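PDB 3EWN: ThiJ/PfpI family protein from Pseudomonas syringae pv. tomato, which is of unknown function but belongs to the DJ-1/PfpI family, whose members share an alpha/beta fold related to class I glutamine amidotransferases. Local coordinates for residues 28-33 / 37-42; 44-49 / 187-192; 62-67 / 72-77; 123-128 / 231-236. All coordinates share one frame; numbering follows the deposited sequence.

Interaction 1 (28-33 / 37-42)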
loop_
_atom_site.group_PDB
_atom_site.type_symbol
_atom_site.label_atom_id
_atom_site.label_comp_id
_atom_site.label_asym_id
_atom_site.label_seq_id
_atom_site.Cartn_x
_atom_site.Cartn_y
_atom_site.Cartn_z
HETATM N N MSE A 28 11.383 -7.713 -6.764
HETATM C CA MSE A 28 9.962 -7.455 -6.953
HETATM C C MSE A 28 9.718 -6.925 -8.362
HETATM O O MSE A 28 10.170 -5.841 -8.717
HETATM C CB MSE A 28 9.481 -6.447 -5.907
HETATM C CG MSE A 28 9.817 -6.869 -4.468
HETATM SE SE MSE A 28 9.197 -5.673 -3.091
HETATM C CE MSE A 28 7.412 -6.323 -2.897
ATOM N N LEU A 29 9.007 -7.710 -9.162
ATOM C CA LEU A 29 8.702 -7.335 -10.531
ATOM C C LEU A 29 7.680 -6.206 -10.588
ATOM O O LEU A 29 6.732 -6.182 -9.808
ATOM C CB LEU A 29 8.147 -8.544 -11.291
ATOM C CG LEU A 29 7.668 -8.310 -12.726
ATOM C CD1 LEU A 29 8.864 -8.129 -13.649
ATOM C CD2 LEU A 29 6.826 -9.502 -13.180
ATOM N N VAL A 30 7.893 -5.261 -11.499
ATOM C CA VAL A 30 6.944 -4.170 -11.704
ATOM C C VAL A 30 6.757 -4.068 -13.209
ATOM O O VAL A 30 7.655 -4.413 -13.970
ATOM C CB VAL A 30 7.433 -2.800 -11.143
ATOM C CG1 VAL A 30 7.560 -2.880 -9.633
ATOM C CG2 VAL A 30 8.747 -2.381 -11.795
ATOM N N TYR A 31 5.586 -3.610 -13.635
ATOM C CA TYR A 31 5.289 -3.490 -15.054
ATOM C C TYR A 31 4.155 -2.505 -15.257
ATOM O O TYR A 31 3.409 -2.205 -14.325
ATOM C CB TYR A 31 4.916 -4.865 -15.628
ATOM C CG TYR A 31 3.859 -5.610 -14.838
ATOM C CD1 TYR A 31 2.503 -5.322 -14.996
ATOM C CD2 TYR A 31 4.216 -6.595 -13.920
ATOM C CE1 TYR A 31 1.527 -6.001 -14.258
ATOM C CE2 TYR A 31 3.248 -7.277 -13.174
ATOM C CZ TYR A 31 1.910 -6.974 -13.351
ATOM O OH TYR A 31 0.956 -7.643 -12.626
ATOM N N PRO A 32 4.015 -1.975 -16.479
ATOM C CA PRO A 32 2.942 -1.016 -16.746
ATOM C C PRO A 32 1.574 -1.614 -16.441
ATOM O O PRO A 32 1.305 -2.763 -16.779
ATOM C CB PRO A 32 3.114 -0.712 -18.235
ATOM C CG PRO A 32 4.592 -0.908 -18.457
ATOM C CD PRO A 32 4.862 -2.168 -17.668
ATOM N N GLY A 33 0.718 -0.842 -15.781
ATOM C CA GLY A 33 -0.615 -1.335 -15.490
ATOM C C GLY A 33 -0.782 -2.182 -14.244
ATOM O O GLY A 33 -1.877 -2.669 -13.973
HETATM N N MSE A 37 -0.935 -1.122 -5.113
HETATM C CA MSE A 37 -1.085 -1.639 -3.751
HETATM C C MSE A 37 -0.557 -3.083 -3.686
HETATM O O MSE A 37 -0.076 -3.537 -2.648
HETATM C CB MSE A 37 -2.560 -1.588 -3.323
HETATM C CG MSE A 37 -2.840 -2.071 -1.898
HETATM SE SE MSE A 37 -1.850 -1.204 -0.479
HETATM C CE MSE A 37 -1.922 -2.626 0.783
ATOM N N ASP A 38 -0.651 -3.799 -4.803
ATOM C CA ASP A 38 -0.174 -5.182 -4.865
ATOM C C ASP A 38 1.309 -5.244 -4.554
ATOM O O ASP A 38 1.794 -6.207 -3.963
ATOM C CB ASP A 38 -0.403 -5.767 -6.262
ATOM C CG ASP A 38 -1.849 -6.068 -6.535
ATOM O OD1 ASP A 38 -2.714 -5.567 -5.783
ATOM O OD2 ASP A 38 -2.120 -6.802 -7.510
ATOM N N LEU A 39 2.024 -4.210 -4.979
ATOM C CA LEU A 39 3.460 -4.114 -4.766
ATOM C C LEU A 39 3.806 -3.539 -3.396
ATOM O O LEU A 39 4.626 -4.097 -2.668
ATOM C CB LEU A 39 4.083 -3.222 -5.844
ATOM C CG LEU A 39 5.554 -2.830 -5.685
ATOM C CD1 LEU A 39 6.437 -4.039 -5.932
ATOM C CD2 LEU A 39 5.894 -1.722 -6.665
ATOM N N VAL A 40 3.164 -2.427 -3.050
ATOM C CA VAL A 40 3.437 -1.729 -1.798
ATOM C C VAL A 40 3.033 -2.412 -0.493
ATOM O O VAL A 40 3.702 -2.234 0.524
ATOM C CB VAL A 40 2.847 -0.301 -1.857
ATOM C CG1 VAL A 40 2.995 0.400 -0.517
ATOM C CG2 VAL A 40 3.569 0.491 -2.947
ATOM N N GLY A 41 1.944 -3.175 -0.500
ATOM C CA GLY A 41 1.559 -3.869 0.719
ATOM C C GLY A 41 2.753 -4.722 1.116
ATOM O O GLY A 41 3.256 -4.625 2.235
ATOM N N PRO A 42 3.228 -5.584 0.208
ATOM C CA PRO A 42 4.382 -6.432 0.519
ATOM C C PRO A 42 5.654 -5.606 0.736
ATOM O O PRO A 42 6.437 -5.888 1.641
ATOM C CB PRO A 42 4.486 -7.334 -0.709
ATOM C CG PRO A 42 3.061 -7.473 -1.137
ATOM C CD PRO A 42 2.537 -6.063 -1.001
#
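Met-28, a selenomethionine on strand 25-29, reaches across to helix 36-46 with two parts of its side chain. Its CB rests on Leu-39 CD1 at 3.9 Å. Farther out, the chain turns about CG-SE (chi3 84°), which drops CE onto the helix, 3.6 Å from Leu-39 O and 3.8 Å from Pro-42 CB. Leu-29 points its CB away from helix 36-46, and its side chain touches Ile-129, so its part here is mainly backbone: Leu-29 O lies 4.4 Å from Leu-39 CD1, buried and without a hydrogen-bond partner in the model. Val-30 then supplies the second hold on the same leucine, its CG1 meeting Leu-39 CD2 at 3.6 Å. Leu-39 CG stands anti to the backbone N (chi1 171°); its CD1 meets Met-28 CB and CE and also comes near Val-30 CG1, while CD2 touches Val-30 CG1.

Strand 25-29, helix 36-46 and strand 53-58 form a beta-alpha-beta unit, and this contact lays the helix on its first strand. On the far side of the helix, Val-40 packs on Val-40 of the second subunit. With no hydrogen bond between the segments, apolar fit is what this contact contributes, plus the methyl CE lying against Leu-39 O.

Interaction 2 (44-49 / 187-192)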
loop_
_atom_site.group_PDB
_atom_site.type_symbol
_atom_site.label_atom_id
_atom_site.label_comp_id
_atom_site.label_asym_id
_atom_site.label_seq_id
_atom_site.Cartn_x
_atom_site.Cartn_y
_atom_site.Cartn_z
ATOM N N CYS A 44 5.988 -2.770 1.980
ATOM C CA CYS A 44 5.903 -2.210 3.323
ATOM C C CYS A 44 6.507 -3.189 4.329
ATOM O O CYS A 44 7.272 -2.802 5.215
ATOM C CB CYS A 44 4.440 -1.947 3.677
ATOM S SG CYS A 44 4.144 -1.464 5.390
HETATM N N MSE A 45 6.164 -4.463 4.182
HETATM C CA MSE A 45 6.675 -5.486 5.083
HETATM C C MSE A 45 8.112 -5.891 4.780
HETATM O O MSE A 45 8.924 -5.987 5.693
HETATM C CB MSE A 45 5.770 -6.721 5.059
HETATM C CG MSE A 45 4.352 -6.449 5.574
HETATM SE SE MSE A 45 4.280 -5.737 7.361
HETATM C CE MSE A 45 2.452 -5.231 7.418
ATOM N N PHE A 46 8.432 -6.138 3.512
ATOM C CA PHE A 46 9.798 -6.519 3.159
ATOM C C PHE A 46 10.762 -5.389 3.494
ATOM O O PHE A 46 11.917 -5.621 3.867
ATOM C CB PHE A 46 9.917 -6.833 1.664
ATOM C CG PHE A 46 9.293 -8.133 1.255
ATOM C CD1 PHE A 46 9.534 -9.294 1.980
ATOM C CD2 PHE A 46 8.498 -8.209 0.117
ATOM C CE1 PHE A 46 8.997 -10.512 1.575
ATOM C CE2 PHE A 46 7.956 -9.426 -0.297
ATOM C CZ PHE A 46 8.208 -10.579 0.436
ATOM N N GLY A 47 10.275 -4.161 3.356
ATOM C CA GLY A 47 11.099 -2.999 3.635
ATOM C C GLY A 47 11.490 -2.877 5.095
ATOM O O GLY A 47 12.412 -2.134 5.427
ATOM N N SER A 48 10.801 -3.607 5.969
ATOM C CA SER A 48 11.097 -3.560 7.399
ATOM C C SER A 48 12.308 -4.414 7.769
ATOM O O SER A 48 12.831 -4.301 8.872
ATOM C CB SER A 48 9.894 -4.044 8.210
ATOM O OG SER A 48 9.810 -5.460 8.181
ATOM N N LEU A 49 12.744 -5.264 6.846
ATOM C CA LEU A 49 13.877 -6.154 7.078
ATOM C C LEU A 49 15.234 -5.442 7.031
ATOM O O LEU A 49 15.680 -5.024 5.965
ATOM C CB LEU A 49 13.845 -7.280 6.036
ATOM C CG LEU A 49 12.586 -8.157 6.042
ATOM C CD1 LEU A 49 12.539 -9.010 4.782
ATOM C CD2 LEU A 49 12.585 -9.036 7.289
ATOM N N ALA A 187 7.981 -12.975 9.281
ATOM C CA ALA A 187 8.194 -13.952 10.347
ATOM C C ALA A 187 8.959 -15.163 9.808
ATOM O O ALA A 187 9.813 -15.728 10.493
ATOM C CB ALA A 187 6.856 -14.394 10.930
ATOM N N GLU A 188 8.638 -15.559 8.579
ATOM C CA GLU A 188 9.296 -16.697 7.932
ATOM C C GLU A 188 10.789 -16.424 7.770
ATOM O O GLU A 188 11.626 -17.274 8.076
ATOM C CB GLU A 188 8.670 -16.949 6.557
ATOM C CG GLU A 188 9.376 -17.987 5.677
ATOM C CD GLU A 188 9.350 -19.388 6.265
ATOM O OE1 GLU A 188 8.451 -19.676 7.080
ATOM O OE2 GLU A 188 10.215 -20.211 5.899
ATOM N N LEU A 189 11.111 -15.225 7.298
ATOM C CA LEU A 189 12.498 -14.823 7.070
ATOM C C LEU A 189 13.298 -14.547 8.347
ATOM O O LEU A 189 14.492 -14.852 8.419
ATOM C CB LEU A 189 12.525 -13.599 6.150
ATOM C CG LEU A 189 11.959 -13.882 4.753
ATOM C CD1 LEU A 189 11.793 -12.578 3.976
ATOM C CD2 LEU A 189 12.884 -14.840 4.016
ATOM N N ARG A 190 12.650 -13.963 9.348
ATOM C CA ARG A 190 13.313 -13.664 10.616
ATOM C C ARG A 190 12.613 -14.517 11.670
ATOM O O ARG A 190 12.838 -15.722 11.728
ATOM C CB ARG A 190 13.196 -12.168 10.927
ATOM C CG ARG A 190 13.828 -11.269 9.856
ATOM C CD ARG A 190 15.302 -11.592 9.633
ATOM N NE ARG A 190 15.877 -10.825 8.526
ATOM C CZ ARG A 190 16.320 -9.575 8.616
ATOM N NH1 ARG A 190 16.272 -8.921 9.771
ATOM N NH2 ARG A 190 16.796 -8.968 7.537
ATOM N N ASP A 191 11.783 -13.911 12.512
ATOM C CA ASP A 191 11.030 -14.690 13.492
ATOM C C ASP A 191 9.739 -13.955 13.830
ATOM O O ASP A 191 9.506 -12.859 13.330
ATOM C CB ASP A 191 11.866 -15.012 14.752
ATOM C CG ASP A 191 12.103 -13.813 15.654
ATOM O OD1 ASP A 191 11.537 -12.728 15.413
ATOM O OD2 ASP A 191 12.869 -13.976 16.630
ATOM N N GLN A 192 8.891 -14.551 14.656
ATOM C CA GLN A 192 7.618 -13.914 14.973
ATOM C C GLN A 192 7.740 -12.588 15.707
ATOM O O GLN A 192 6.950 -11.669 15.479
ATOM C CB GLN A 192 6.737 -14.860 15.787
ATOM C CG GLN A 192 5.339 -14.312 15.997
ATOM C CD GLN A 192 4.403 -15.326 16.607
ATOM O OE1 GLN A 192 4.500 -16.518 16.328
ATOM N NE2 GLN A 192 3.467 -14.854 17.425
#
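Leu-49 and Leu-189 adopt the same shape, each with CG anti to the carbonyl carbon (chi1 -60° and -63°) and an extended second torsion, and this sends their CD1 methyls to a meeting at 3.7 Å with the two side chains nearly perpendicular. Arg-190 starts out likewise, but a bend at chi2 (-57°) brings it obliquely across Leu-49.

Leu-49 meets these two neighbours one with each methyl. Its CD2 touches the aliphatic part of the arginine, 3.6 Å from Arg-190 CG, and lies over one face of the guanidinium near the rim. Its CB approaches the terminal nitrogen Arg-190 NH2 at 3.7 Å. Phe-46, late in helix 36-46, offers a ring edge: Leu-189 CD1 lies near the ring plane, 4.2 Å from Phe-46 CE1. The chain from Phe-46 to Leu-49 makes a type I turn, closed by Leu-49 N bonding to Phe-46 O at 3.1 Å. Just before it, Met-45 O takes two donors, Ser-48 N and Ser-48 OG, the latter at 2.7 Å.

The guanidinium is held by more than this packing, through a salt bridge from NE to Glu-24 and a bond from NH2 to Met-50 O. The contact thus joins the chain leaving helix 36-46 to the end of helix 177-189, with Phe-46 and Leu-49 resting on Ile-26 of strand 25-29 and Leu-49 also touching Tyr-194 of helix 192-201.

Interaction 3 (62-67 / 72-77)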
loop_
_atom_site.group_PDB
_atom_site.type_symbol
_atom_site.label_atom_id
_atom_site.label_comp_id
_atom_site.label_asym_id
_atom_site.label_seq_id
_atom_site.Cartn_x
_atom_site.Cartn_y
_atom_site.Cartn_z
ATOM N N ASP A 62 12.885 2.526 -17.356
ATOM C CA ASP A 62 11.917 3.603 -17.533
ATOM C C ASP A 62 10.822 3.441 -16.480
ATOM O O ASP A 62 10.461 2.323 -16.111
ATOM C CB ASP A 62 11.285 3.556 -18.929
ATOM C CG ASP A 62 12.308 3.681 -20.042
ATOM O OD1 ASP A 62 13.099 4.643 -20.022
ATOM O OD2 ASP A 62 12.314 2.817 -20.942
ATOM N N PRO A 63 10.292 4.559 -15.968
ATOM C CA PRO A 63 9.233 4.500 -14.957
ATOM C C PRO A 63 8.016 3.754 -15.500
ATOM O O PRO A 63 7.696 3.868 -16.680
ATOM C CB PRO A 63 8.930 5.973 -14.697
ATOM C CG PRO A 63 10.258 6.630 -14.926
ATOM C CD PRO A 63 10.747 5.945 -16.176
ATOM N N VAL A 64 7.354 2.980 -14.645
ATOM C CA VAL A 64 6.165 2.239 -15.051
ATOM C C VAL A 64 4.968 2.863 -14.345
ATOM O O VAL A 64 5.033 3.166 -13.154
ATOM C CB VAL A 64 6.262 0.744 -14.664
ATOM C CG1 VAL A 64 7.388 0.083 -15.446
ATOM C CG2 VAL A 64 6.495 0.600 -13.167
ATOM N N THR A 65 3.886 3.075 -15.086
ATOM C CA THR A 65 2.693 3.686 -14.516
ATOM C C THR A 65 1.654 2.635 -14.142
ATOM O O THR A 65 1.291 1.791 -14.962
ATOM C CB THR A 65 2.065 4.689 -15.501
ATOM O OG1 THR A 65 3.043 5.678 -15.858
ATOM C CG2 THR A 65 0.862 5.371 -14.859
ATOM N N SER A 66 1.180 2.699 -12.901
ATOM C CA SER A 66 0.195 1.742 -12.401
ATOM C C SER A 66 -1.172 1.907 -13.052
ATOM O O SER A 66 -1.405 2.860 -13.795
ATOM C CB SER A 66 0.057 1.868 -10.881
ATOM O OG SER A 66 -0.693 3.014 -10.515
ATOM N N ASP A 67 -2.077 0.977 -12.759
ATOM C CA ASP A 67 -3.413 1.021 -13.338
ATOM C C ASP A 67 -4.229 2.210 -12.844
ATOM O O ASP A 67 -5.315 2.483 -13.363
ATOM C CB ASP A 67 -4.161 -0.305 -13.095
ATOM C CG ASP A 67 -4.374 -0.623 -11.619
ATOM O OD1 ASP A 67 -4.045 0.208 -10.745
ATOM O OD2 ASP A 67 -4.890 -1.730 -11.338
ATOM N N ILE A 72 6.214 4.375 -10.812
ATOM C CA ILE A 72 7.301 3.870 -9.978
ATOM C C ILE A 72 8.568 3.714 -10.823
ATOM O O ILE A 72 8.495 3.304 -11.979
ATOM C CB ILE A 72 6.926 2.491 -9.373
ATOM C CG1 ILE A 72 5.930 2.674 -8.226
ATOM C CG2 ILE A 72 8.172 1.766 -8.884
ATOM C CD1 ILE A 72 4.580 3.203 -8.646
ATOM N N VAL A 73 9.724 4.043 -10.250
ATOM C CA VAL A 73 10.983 3.926 -10.982
ATOM C C VAL A 73 11.697 2.617 -10.649
ATOM O O VAL A 73 12.035 2.365 -9.496
ATOM C CB VAL A 73 11.950 5.087 -10.652
ATOM C CG1 VAL A 73 13.167 5.015 -11.572
ATOM C CG2 VAL A 73 11.242 6.428 -10.810
ATOM N N PRO A 74 11.921 1.760 -11.656
ATOM C CA PRO A 74 12.606 0.485 -11.413
ATOM C C PRO A 74 14.051 0.743 -10.996
ATOM O O PRO A 74 14.605 1.797 -11.308
ATOM C CB PRO A 74 12.538 -0.216 -12.771
ATOM C CG PRO A 74 11.340 0.403 -13.436
ATOM C CD PRO A 74 11.449 1.852 -13.048
ATOM N N THR A 75 14.660 -0.214 -10.302
ATOM C CA THR A 75 16.051 -0.066 -9.878
ATOM C C THR A 75 16.918 -1.163 -10.484
ATOM O O THR A 75 18.132 -1.200 -10.272
ATOM C CB THR A 75 16.198 -0.108 -8.346
ATOM O OG1 THR A 75 15.664 -1.337 -7.840
ATOM C CG2 THR A 75 15.478 1.073 -7.711
ATOM N N ALA A 76 16.286 -2.050 -11.244
ATOM C CA ALA A 76 16.991 -3.143 -11.895
ATOM C C ALA A 76 16.206 -3.626 -13.104
ATOM O O ALA A 76 14.993 -3.430 -13.184
ATOM C CB ALA A 76 17.195 -4.296 -10.912
ATOM N N THR A 77 16.908 -4.244 -14.047
ATOM C CA THR A 77 16.290 -4.795 -15.245
ATOM C C THR A 77 16.476 -6.301 -15.154
ATOM O O THR A 77 17.157 -6.783 -14.250
ATOM C CB THR A 77 16.978 -4.293 -16.526
ATOM O OG1 THR A 77 18.340 -4.739 -16.545
ATOM C CG2 THR A 77 16.948 -2.771 -16.583
#
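Val-64 and Ile-72 are joined by two backbone hydrogen bonds, each residue giving its N-H and receiving at its O. Val-64 N donates to Ile-72 O at 2.9 Å, lying in the plane of that carbonyl, and Ile-72 N returns the bond to Val-64 O, also at 2.9 Å, though tilted 18° from the carbonyl plane. Both are fairly straight, with N-H...O angles of 163° and 164°. Ile-72 O has a second, weaker visitor, the CA-H of Pro-63, whose CA is 3.3 Å away.

This is the hydrogen-bonded pair of a short antiparallel beta hairpin made by strands 64-65 and 71-73, and both of its side chains stand on one face, where Val-64 CG2 comes to 4.3 Å from Ile-72 CB. At the turn end, Ser-66 OG takes over from the backbone pattern and is hydrogen-bonded to the N atoms of Ala-68 and Leu-70. At the other end the pattern stops at Pro-74, which has no N-H to give: Asp-62 O, facing it, meets Pro-74 CD at 3.3 Å. The same proline ring leans toward Val-64, CG to CG1 at 4.4 Å.

Outside the hairpin, Thr-65 is bonded through its backbone to Gly-33, and Ile-72 packs on Ile-56 and Val-36. The pairing continues onto the second subunit of the assembly, because Val-73 pairs in antiparallel fashion with a strand of that chain and touches Val-73 there. On the near side of that interface, Val-73 CG2 lies 4.2 Å from Pro-63 CG.

Interaction 4 (123-128 / 231-236)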
loop_
_atom_site.group_PDB
_atom_site.type_symbol
_atom_site.label_atom_id
_atom_site.label_comp_id
_atom_site.label_asym_id
_atom_site.label_seq_id
_atom_site.Cartn_x
_atom_site.Cartn_y
_atom_site.Cartn_z
ATOM N N VAL A 123 1.193 -11.778 -5.306
ATOM C CA VAL A 123 -0.012 -11.299 -4.654
ATOM C C VAL A 123 -1.024 -10.991 -5.754
ATOM O O VAL A 123 -0.651 -10.563 -6.846
ATOM C CB VAL A 123 0.270 -10.013 -3.825
ATOM C CG1 VAL A 123 -1.034 -9.297 -3.481
ATOM C CG2 VAL A 123 1.010 -10.381 -2.553
ATOM N N CYS A 124 -2.298 -11.251 -5.485
ATOM C CA CYS A 124 -3.340 -10.941 -6.454
ATOM C C CYS A 124 -3.133 -11.682 -7.778
ATOM O O CYS A 124 -2.680 -12.825 -7.788
ATOM C CB CYS A 124 -3.359 -9.424 -6.677
ATOM S SG CYS A 124 -4.879 -8.753 -7.369
ATOM N N SER A 125 -3.442 -11.034 -8.901
ATOM C CA SER A 125 -3.290 -11.692 -10.198
ATOM C C SER A 125 -1.834 -11.959 -10.566
ATOM O O SER A 125 -1.545 -12.481 -11.641
ATOM C CB SER A 125 -3.962 -10.871 -11.305
ATOM O OG SER A 125 -3.415 -9.570 -11.385
ATOM N N GLY A 126 -0.916 -11.597 -9.677
ATOM C CA GLY A 126 0.485 -11.849 -9.945
ATOM C C GLY A 126 0.738 -13.341 -10.100
ATOM O O GLY A 126 1.712 -13.752 -10.724
ATOM N N SER A 127 -0.138 -14.166 -9.534
ATOM C CA SER A 127 0.049 -15.605 -9.651
ATOM C C SER A 127 -0.175 -16.100 -11.084
ATOM O O SER A 127 0.173 -17.230 -11.409
ATOM C CB SER A 127 -0.853 -16.355 -8.659
ATOM O OG SER A 127 -2.151 -15.792 -8.585
ATOM N N LEU A 128 -0.755 -15.260 -11.940
ATOM C CA LEU A 128 -0.951 -15.652 -13.337
ATOM C C LEU A 128 0.425 -15.598 -13.999
ATOM O O LEU A 128 0.729 -16.382 -14.895
ATOM C CB LEU A 128 -1.898 -14.690 -14.066
ATOM C CG LEU A 128 -3.367 -14.592 -13.641
ATOM C CD1 LEU A 128 -4.068 -13.575 -14.542
ATOM C CD2 LEU A 128 -4.061 -15.947 -13.732
ATOM N N ALA A 231 -15.832 -9.482 -15.536
ATOM C CA ALA A 231 -16.096 -10.545 -16.502
ATOM C C ALA A 231 -15.076 -10.596 -17.645
ATOM O O ALA A 231 -14.588 -11.674 -18.004
ATOM C CB ALA A 231 -17.507 -10.396 -17.064
ATOM N N GLU A 232 -14.748 -9.440 -18.214
ATOM C CA GLU A 232 -13.789 -9.404 -19.312
ATOM C C GLU A 232 -12.423 -9.934 -18.885
ATOM O O GLU A 232 -11.780 -10.681 -19.628
ATOM C CB GLU A 232 -13.639 -7.983 -19.864
ATOM C CG GLU A 232 -14.858 -7.434 -20.602
ATOM C CD GLU A 232 -15.337 -8.337 -21.731
ATOM O OE1 GLU A 232 -14.503 -9.019 -22.361
ATOM O OE2 GLU A 232 -16.558 -8.351 -22.000
ATOM N N PHE A 233 -11.978 -9.549 -17.692
ATOM C CA PHE A 233 -10.689 -10.006 -17.182
ATOM C C PHE A 233 -10.743 -11.504 -16.881
ATOM O O PHE A 233 -9.823 -12.245 -17.223
ATOM C CB PHE A 233 -10.318 -9.232 -15.914
ATOM C CG PHE A 233 -9.010 -9.658 -15.299
ATOM C CD1 PHE A 233 -7.815 -9.510 -15.997
ATOM C CD2 PHE A 233 -8.974 -10.197 -14.018
ATOM C CE1 PHE A 233 -6.597 -9.885 -15.423
ATOM C CE2 PHE A 233 -7.765 -10.574 -13.434
ATOM C CZ PHE A 233 -6.573 -10.419 -14.139
ATOM N N THR A 234 -11.820 -11.958 -16.251
ATOM C CA THR A 234 -11.946 -13.377 -15.937
ATOM C C THR A 234 -11.808 -14.230 -17.189
ATOM O O THR A 234 -11.088 -15.229 -17.190
ATOM C CB THR A 234 -13.295 -13.700 -15.284
ATOM O OG1 THR A 234 -13.399 -12.999 -14.040
ATOM C CG2 THR A 234 -13.417 -15.204 -15.029
ATOM N N LYS A 235 -12.504 -13.844 -18.253
ATOM C CA LYS A 235 -12.431 -14.598 -19.495
ATOM C C LYS A 235 -11.037 -14.546 -20.118
ATOM O O LYS A 235 -10.535 -15.561 -20.595
ATOM C CB LYS A 235 -13.485 -14.098 -20.491
ATOM C CG LYS A 235 -14.911 -14.493 -20.116
ATOM C CD LYS A 235 -15.921 -14.129 -21.200
ATOM C CE LYS A 235 -16.178 -12.630 -21.272
ATOM N NZ LYS A 235 -16.827 -12.104 -20.037
ATOM N N LYS A 236 -10.405 -13.376 -20.103
ATOM C CA LYS A 236 -9.062 -13.238 -20.672
ATOM C C LYS A 236 -8.035 -14.024 -19.866
ATOM O O LYS A 236 -7.055 -14.527 -20.422
ATOM C CB LYS A 236 -8.662 -11.762 -20.748
ATOM C CG LYS A 236 -9.428 -10.995 -21.817
ATOM C CD LYS A 236 -9.300 -9.489 -21.648
ATOM C CE LYS A 236 -7.895 -9.002 -21.912
ATOM N NZ LYS A 236 -7.862 -7.513 -21.985
#
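The Phe-233 ring points CZ first at the turn that carries Ser-125, which meets it at the edge: Ser-125 CB lies near the ring plane, 3.9 Å from CZ. Leu-128 CD1 comes to the same atom at 4.0 Å, on an oblique line. The turn has the strand-turn-helix form expected of the nucleophile elbow of the DJ-1/PfpI family. It runs from strand 119-123 through a type II' turn, Val-123 to Gly-126, into helix 126-132, and Cys-124 at its tip takes a positive phi of 60°. That is consistent with the family's reactive-cysteine site, although no activity is established for this protein. Phe-233, on helix 231-240, touches Ser-125 and Leu-128, which follow the cysteine.

Leu-98, Ser-146 and Cys-147 also touch the Phe-233 side chain, and a bound glycerol, probably from the crystallisation liquor, lies about 3 Å from it. Its CG is anti to the backbone N (chi1 179°), which carries the ring outward from its helix to meet Leu-128 coming from the opposite direction. Ser-125 presents carbon to the ring, while its OG is hydrogen-bonded to Gly-93 O. Behind it, Gly-126 N closes the turn on Val-123 O at 3.0 Å, and Leu-128 N bonds to Ser-125 O at 2.9 Å.

Interactions 1 and 4 are wholly buried, whereas 2 and 3 are only partly so. Helix 36-46 serves interactions 1 and 2, and the two touch where Met-28 CE meets Phe-46 CD2. Interaction 1 also abuts interaction 3, where Gly-33 N probably bonds to Thr-65 O, and interaction 4, where Pro-42 packs on Val-123. Chemistry follows place: backbone pairing in the hairpin of 62-67 and 72-77, an arginine crossing a leucine obliquely, with a guanidinium face toward it, in interaction 2, and apolar packing in 1 and 4. The second subunit touches segments of interactions 1, 2 and 3, but not those of interaction 4.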